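Local structure of 3-deoxy-d-manno-octulosonic-acid transferase (Acinetobacter baumannii, 4BFC) at residues N41-E55 with D69-R83. The protein probably transfers Kdo from CMP-Kdo to lipid A precursors in lipopolysaccharide synthesis, this fragment being its C-terminal CMP-Kdo binding domain. Numbering follows the deposited sequence.
Sequences NRQVVTIASTHAPEE and DRKLVCIVVPRHPER. With BME (beta-mercaptoethanol), chain D; SO4 (sulfate ion), chain B.
Arg83 grips Glu55 end-on in a buried salt bridge. NH2 meets OE1 at 2.9 Å and NH1 meets OE2, both carboxylate oxygens lying near the guanidinium plane and met on their syn sides. A bend at chi2 (93°) turns the Glu55 carboxylate toward Arg83, while CG packs on Val76 CG1. Thr50 OG1 donates to Glu55 OE2 at 2.7 Å on the anti side, from the opposite face to Arg83 NH1. The carboxylate is thus held from two directions, which would favour its charged form. Ala52 lies over the rim of one face of the Arg83 guanidinium. NE of Arg83 bonds to Asn165 O of a second subunit.

Nearby, the edge of His80 points at the face of His51, with planes at 84° and CE1 atoms 3.4 Å apart. His80 NE2 and Arg79 NE both donate to a sulfate, the latter bond nearly straight (174°). A water links Thr50 O, His80 and Arg83 NH1. His51 NE2 also bonds to His145.

Behind these loops, strands 43-50 and 72-78 run parallel. Their ladder goes from Gln43 N to Lys71 O through to Val77 N on Ile47 O. After Ala48 a beta bulge shifts the register by one, and Arg79 N reaches Thr50 O at 2.8 Å. Ile47 CD1 lies alongside Val76 CG2 (3.6 Å) on one face; Val44 CG1 meets Ile75 CD1 (3.5 Å) on the other. At the far end Arg42 NE donates to Lys71 O from above the carbonyl plane, and its NH2 bonds to Leu72 O and Thr111 O.

The strands and helix 54-68 form a beta-alpha-beta unit of a Rossmann-like parallel sheet. The sulfate, probably from the crystallisation liquor, sits at the strand C-terminal ends. GT-B glycosyltransferases generally bind their donor nucleotide there, which is consistent with, but does not prove, part of the CMP-Kdo site.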
loop_
_atom_site.group_PDB
_atom_site.type_symbol
_atom_site.label_atom_id
_atom_site.label_comp_id
_atom_site.label_asym_id
_atom_site.label_seq_id
_atom_site.Cartn_x
_atom_site.Cartn_y
_atom_site.Cartn_z
ATOM N N ASN A 41 -1.850 30.484 -21.139
ATOM C CA ASN A 41 -3.285 30.676 -21.357
ATOM C C ASN A 41 -4.100 29.396 -21.193
ATOM O O ASN A 41 -5.131 29.192 -21.863
ATOM C CB ASN A 41 -3.562 31.330 -22.723
ATOM C CG ASN A 41 -2.737 32.579 -22.947
ATOM O OD1 ASN A 41 -2.910 33.593 -22.270
ATOM N ND2 ASN A 41 -1.820 32.505 -23.900
ATOM N N ARG A 42 -3.642 28.506 -20.303
ATOM C CA ARG A 42 -4.445 27.380 -19.924
ATOM C C ARG A 42 -4.709 27.556 -18.416
ATOM O O ARG A 42 -3.928 28.270 -17.699
ATOM C CB ARG A 42 -3.679 26.048 -20.105
ATOM C CG ARG A 42 -3.232 25.744 -21.540
ATOM C CD ARG A 42 -4.439 25.701 -22.461
ATOM N NE ARG A 42 -5.399 24.596 -22.303
ATOM C CZ ARG A 42 -5.273 23.378 -22.817
ATOM N NH1 ARG A 42 -4.173 23.063 -23.539
ATOM N NH2 ARG A 42 -6.273 22.526 -22.688
ATOM N N GLN A 43 -5.823 26.995 -17.990
ATOM C CA GLN A 43 -6.099 26.865 -16.538
ATOM C C GLN A 43 -5.922 25.386 -16.183
ATOM O O GLN A 43 -6.711 24.542 -16.597
ATOM C CB GLN A 43 -7.493 27.317 -16.188
ATOM C CG GLN A 43 -7.653 28.797 -16.351
ATOM C CD GLN A 43 -9.098 29.219 -16.144
ATOM O OE1 GLN A 43 -10.041 28.593 -16.651
ATOM N NE2 GLN A 43 -9.274 30.256 -15.357
ATOM N N VAL A 44 -4.850 25.134 -15.407
ATOM C CA VAL A 44 -4.463 23.739 -15.084
ATOM C C VAL A 44 -5.046 23.329 -13.722
ATOM O O VAL A 44 -4.735 23.998 -12.688
ATOM C CB VAL A 44 -2.946 23.612 -15.001
ATOM C CG1 VAL A 44 -2.563 22.157 -14.664
ATOM C CG2 VAL A 44 -2.388 24.008 -16.391
ATOM N N VAL A 45 -5.903 22.311 -13.767
ATOM C CA VAL A 45 -6.529 21.755 -12.541
ATOM C C VAL A 45 -5.977 20.336 -12.374
ATOM O O VAL A 45 -5.976 19.576 -13.370
ATOM C CB VAL A 45 -8.082 21.823 -12.604
ATOM C CG1 VAL A 45 -8.507 23.265 -12.958
ATOM C CG2 VAL A 45 -8.752 20.872 -13.599
ATOM N N THR A 46 -5.615 19.985 -11.139
ATOM C CA THR A 46 -4.934 18.675 -10.987
ATOM C C THR A 46 -5.645 17.772 -9.970
ATOM O O THR A 46 -5.979 18.256 -8.824
ATOM C CB THR A 46 -3.494 18.990 -10.587
ATOM O OG1 THR A 46 -2.842 19.581 -11.706
ATOM C CG2 THR A 46 -2.659 17.728 -10.168
ATOM N N ILE A 47 -5.885 16.504 -10.280
ATOM C CA ILE A 47 -6.348 15.572 -9.295
ATOM C C ILE A 47 -5.155 14.630 -9.000
ATOM O O ILE A 47 -4.628 13.977 -9.901
ATOM C CB ILE A 47 -7.605 14.755 -9.625
ATOM C CG1 ILE A 47 -7.404 13.902 -10.898
ATOM C CG2 ILE A 47 -8.800 15.697 -9.845
ATOM C CD1 ILE A 47 -8.637 13.147 -11.392
ATOM N N ALA A 48 -4.747 14.657 -7.757
ATOM C CA ALA A 48 -3.435 14.079 -7.362
ATOM C C ALA A 48 -3.616 12.973 -6.381
ATOM O O ALA A 48 -4.442 13.054 -5.467
ATOM C CB ALA A 48 -2.554 15.172 -6.767
ATOM N N SER A 49 -2.805 11.918 -6.557
ATOM C CA SER A 49 -2.895 10.745 -5.654
ATOM C C SER A 49 -4.303 10.142 -5.556
ATOM O O SER A 49 -4.798 9.827 -4.465
ATOM C CB SER A 49 -2.333 11.077 -4.284
ATOM O OG SER A 49 -0.976 11.434 -4.417
ATOM N N THR A 50 -4.934 9.975 -6.700
ATOM C CA THR A 50 -6.314 9.536 -6.772
ATOM C C THR A 50 -6.418 8.025 -6.655
ATOM O O THR A 50 -5.499 7.257 -7.001
ATOM C CB THR A 50 -7.003 9.979 -8.085
ATOM O OG1 THR A 50 -6.187 9.620 -9.198
ATOM C CG2 THR A 50 -7.208 11.524 -8.069
ATOM N N HIS A 51 -7.578 7.612 -6.146
ATOM C CA HIS A 51 -8.073 6.223 -6.073
ATOM C C HIS A 51 -9.411 6.099 -6.752
ATOM O O HIS A 51 -10.140 7.114 -6.828
ATOM C CB HIS A 51 -8.309 5.826 -4.612
ATOM C CG HIS A 51 -7.085 5.850 -3.713
ATOM N ND1 HIS A 51 -6.753 4.799 -2.929
ATOM C CD2 HIS A 51 -6.123 6.833 -3.489
ATOM C CE1 HIS A 51 -5.655 5.148 -2.190
ATOM N NE2 HIS A 51 -5.276 6.363 -2.544
ATOM N N ALA A 52 -9.805 4.872 -7.157
ATOM C CA ALA A 52 -11.157 4.622 -7.695
ATOM C C ALA A 52 -12.139 4.918 -6.551
ATOM O O ALA A 52 -11.891 4.538 -5.400
ATOM C CB ALA A 52 -11.310 3.194 -8.135
ATOM N N PRO A 53 -13.268 5.571 -6.832
ATOM C CA PRO A 53 -13.867 6.000 -8.128
ATOM C C PRO A 53 -13.651 7.510 -8.349
ATOM O O PRO A 53 -14.378 8.159 -9.128
ATOM C CB PRO A 53 -15.357 5.720 -7.877
ATOM C CG PRO A 53 -15.525 6.141 -6.483
ATOM C CD PRO A 53 -14.267 5.678 -5.744
ATOM N N GLU A 54 -12.635 8.061 -7.720
ATOM C CA GLU A 54 -12.392 9.543 -7.745
ATOM C C GLU A 54 -12.138 10.066 -9.183
ATOM O O GLU A 54 -12.616 11.157 -9.503
ATOM C CB GLU A 54 -11.245 9.944 -6.857
ATOM C CG GLU A 54 -11.466 9.666 -5.383
ATOM C CD GLU A 54 -10.275 10.072 -4.521
ATOM O OE1 GLU A 54 -9.090 9.788 -4.920
ATOM O OE2 GLU A 54 -10.482 10.721 -3.477
ATOM N N GLU A 55 -11.318 9.373 -10.000
ATOM C CA GLU A 55 -11.065 9.804 -11.377
ATOM C C GLU A 55 -12.378 9.828 -12.178
ATOM O O GLU A 55 -12.658 10.890 -12.795
ATOM C CB GLU A 55 -10.028 8.997 -12.128
ATOM C CG GLU A 55 -8.635 8.863 -11.454
ATOM C CD GLU A 55 -8.553 7.606 -10.622
ATOM O OE1 GLU A 55 -9.489 6.756 -10.593
ATOM O OE2 GLU A 55 -7.508 7.429 -9.980
ATOM N N ASP A 69 -14.945 24.883 -22.520
ATOM C CA ASP A 69 -13.900 25.832 -22.266
ATOM C C ASP A 69 -12.581 25.113 -22.482
ATOM O O ASP A 69 -12.091 24.456 -21.549
ATOM C CB ASP A 69 -14.031 26.374 -20.815
ATOM C CG ASP A 69 -13.014 27.438 -20.496
ATOM O OD1 ASP A 69 -12.131 27.734 -21.339
ATOM O OD2 ASP A 69 -13.098 28.006 -19.378
ATOM N N ARG A 70 -12.017 25.246 -23.696
ATOM C CA ARG A 70 -10.756 24.605 -24.141
ATOM C C ARG A 70 -9.525 25.120 -23.415
ATOM O O ARG A 70 -8.396 24.569 -23.567
ATOM C CB ARG A 70 -10.533 24.796 -25.661
ATOM C CG ARG A 70 -11.479 24.015 -26.560
ATOM C CD ARG A 70 -11.911 22.690 -25.956
ATOM N NE ARG A 70 -10.870 21.669 -26.092
ATOM C CZ ARG A 70 -10.877 20.697 -26.997
ATOM N NH1 ARG A 70 -11.892 20.603 -27.858
ATOM N NH2 ARG A 70 -9.874 19.819 -27.047
ATOM N N LYS A 71 -9.691 26.182 -22.635
ATOM C CA LYS A 71 -8.579 26.713 -21.851
ATOM C C LYS A 71 -8.259 25.710 -20.703
ATOM O O LYS A 71 -7.136 25.660 -20.220
ATOM C CB LYS A 71 -8.880 28.060 -21.192
ATOM C CG LYS A 71 -8.454 29.313 -21.963
ATOM C CD LYS A 71 -8.856 30.586 -21.193
ATOM C CE LYS A 71 -8.186 30.742 -19.815
ATOM N NZ LYS A 71 -7.175 31.852 -19.740
ATOM N N LEU A 72 -9.287 25.043 -20.215
ATOM C CA LEU A 72 -9.085 24.207 -18.981
ATOM C C LEU A 72 -8.317 22.958 -19.419
ATOM O O LEU A 72 -8.526 22.447 -20.520
ATOM C CB LEU A 72 -10.448 23.739 -18.424
ATOM C CG LEU A 72 -11.249 24.754 -17.626
ATOM C CD1 LEU A 72 -12.630 24.191 -17.392
ATOM C CD2 LEU A 72 -10.577 24.963 -16.270
ATOM N N VAL A 73 -7.530 22.386 -18.519
ATOM C CA VAL A 73 -6.975 21.038 -18.784
ATOM C C VAL A 73 -6.801 20.465 -17.412
ATOM O O VAL A 73 -6.427 21.196 -16.470
ATOM C CB VAL A 73 -5.614 21.117 -19.470
ATOM C CG1 VAL A 73 -4.596 22.062 -18.779
ATOM C CG2 VAL A 73 -5.079 19.704 -19.723
ATOM N N CYS A 74 -7.125 19.187 -17.322
ATOM C CA CYS A 74 -6.978 18.456 -16.006
ATOM C C CYS A 74 -5.803 17.508 -16.071
ATOM O O CYS A 74 -5.795 16.603 -16.868
ATOM C CB CYS A 74 -8.229 17.721 -15.712
ATOM S SG CYS A 74 -8.176 16.830 -14.171
ATOM N N ILE A 75 -4.870 17.696 -15.150
ATOM C CA ILE A 75 -3.775 16.717 -14.941
ATOM C C ILE A 75 -4.282 15.637 -13.968
ATOM O O ILE A 75 -4.806 15.998 -12.879
ATOM C CB ILE A 75 -2.501 17.414 -14.418
ATOM C CG1 ILE A 75 -1.979 18.448 -15.447
ATOM C CG2 ILE A 75 -1.433 16.307 -14.058
ATOM C CD1 ILE A 75 -0.693 19.167 -15.048
ATOM N N VAL A 76 -4.105 14.346 -14.288
ATOM C CA VAL A 76 -4.572 13.227 -13.405
ATOM C C VAL A 76 -3.345 12.399 -12.978
ATOM O O VAL A 76 -2.595 11.966 -13.841
ATOM C CB VAL A 76 -5.598 12.330 -14.151
ATOM C CG1 VAL A 76 -6.039 11.230 -13.220
ATOM C CG2 VAL A 76 -6.822 13.196 -14.529
ATOM N N VAL A 77 -3.145 12.258 -11.661
ATOM C CA VAL A 77 -1.961 11.557 -11.136
ATOM C C VAL A 77 -2.471 10.420 -10.231
ATOM O O VAL A 77 -2.650 10.605 -9.014
ATOM C CB VAL A 77 -1.007 12.505 -10.375
ATOM C CG1 VAL A 77 0.346 11.796 -10.149
ATOM C CG2 VAL A 77 -0.903 13.893 -11.034
ATOM N N PRO A 78 -2.778 9.260 -10.772
ATOM C CA PRO A 78 -3.343 8.185 -9.913
ATOM C C PRO A 78 -2.287 7.717 -8.870
ATOM O O PRO A 78 -1.016 7.802 -9.105
ATOM C CB PRO A 78 -3.600 7.028 -10.914
ATOM C CG PRO A 78 -3.834 7.826 -12.184
ATOM C CD PRO A 78 -2.718 8.812 -12.186
ATOM N N ARG A 79 -2.742 7.377 -7.663
ATOM C CA ARG A 79 -1.818 7.000 -6.577
ATOM C C ARG A 79 -1.026 5.743 -6.900
ATOM O O ARG A 79 0.159 5.629 -6.582
ATOM C CB ARG A 79 -2.689 6.765 -5.320
ATOM C CG ARG A 79 -1.872 6.284 -4.105
ATOM C CD ARG A 79 -0.838 7.321 -3.696
ATOM N NE ARG A 79 -0.137 6.923 -2.461
ATOM C CZ ARG A 79 0.900 7.522 -1.954
ATOM N NH1 ARG A 79 1.427 8.581 -2.572
ATOM N NH2 ARG A 79 1.361 7.084 -0.745
ATOM N N HIS A 80 -1.707 4.786 -7.524
ATOM C CA HIS A 80 -1.115 3.485 -7.761
ATOM C C HIS A 80 -0.732 3.267 -9.198
ATOM O O HIS A 80 -1.595 3.177 -10.099
ATOM C CB HIS A 80 -2.030 2.382 -7.307
ATOM C CG HIS A 80 -2.489 2.532 -5.882
ATOM N ND1 HIS A 80 -3.680 3.104 -5.568
ATOM C CD2 HIS A 80 -1.831 2.289 -4.695
ATOM C CE1 HIS A 80 -3.770 3.164 -4.211
ATOM N NE2 HIS A 80 -2.654 2.623 -3.690
ATOM N N PRO A 81 0.598 3.095 -9.464
ATOM C CA PRO A 81 0.972 2.880 -10.881
ATOM C C PRO A 81 0.298 1.743 -11.664
ATOM O O PRO A 81 0.113 1.851 -12.927
ATOM C CB PRO A 81 2.509 2.769 -10.828
ATOM C CG PRO A 81 2.849 3.645 -9.656
ATOM C CD PRO A 81 1.790 3.286 -8.630
ATOM N N GLU A 82 -0.114 0.657 -10.967
ATOM C CA GLU A 82 -0.713 -0.460 -11.644
ATOM C C GLU A 82 -2.051 -0.033 -12.288
ATOM O O GLU A 82 -2.466 -0.621 -13.243
ATOM C CB GLU A 82 -0.910 -1.688 -10.727
ATOM C CG GLU A 82 -1.864 -1.478 -9.576
ATOM C CD GLU A 82 -2.395 -2.828 -8.965
ATOM O OE1 GLU A 82 -2.158 -3.883 -9.548
ATOM O OE2 GLU A 82 -3.095 -2.723 -7.968
ATOM N N ARG A 83 -2.597 1.092 -11.790
ATOM C CA ARG A 83 -3.854 1.630 -12.282
ATOM C C ARG A 83 -3.726 2.622 -13.419
ATOM O O ARG A 83 -4.733 3.115 -13.893
ATOM C CB ARG A 83 -4.713 2.274 -11.150
ATOM C CG ARG A 83 -5.274 1.286 -10.142
ATOM C CD ARG A 83 -6.277 1.887 -9.199
ATOM N NE ARG A 83 -7.496 2.342 -9.897
ATOM C CZ ARG A 83 -7.807 3.627 -10.033
ATOM N NH1 ARG A 83 -7.025 4.602 -9.527
ATOM N NH2 ARG A 83 -8.944 3.945 -10.677
HETATM C C1 BME D . 2.279 -0.586 -8.188
HETATM C C2 BME D . 2.704 -1.421 -9.331
HETATM O O1 BME D . 0.934 -0.138 -8.356
HETATM S S2 BME D . 2.218 -3.130 -8.977
HETATM S S SO4 B . -2.068 3.816 -0.381
HETATM O O1 SO4 B . -1.440 3.491 0.950
HETATM O O2 SO4 B . -3.155 4.802 -0.137
HETATM O O3 SO4 B . -2.710 2.661 -1.080
HETATM O O4 SO4 B . -1.027 4.492 -1.124
HETATM O O HOH W 1 1.000 9.787 -5.309
HETATM O O HOH W 2 -4.716 4.745 -7.582
#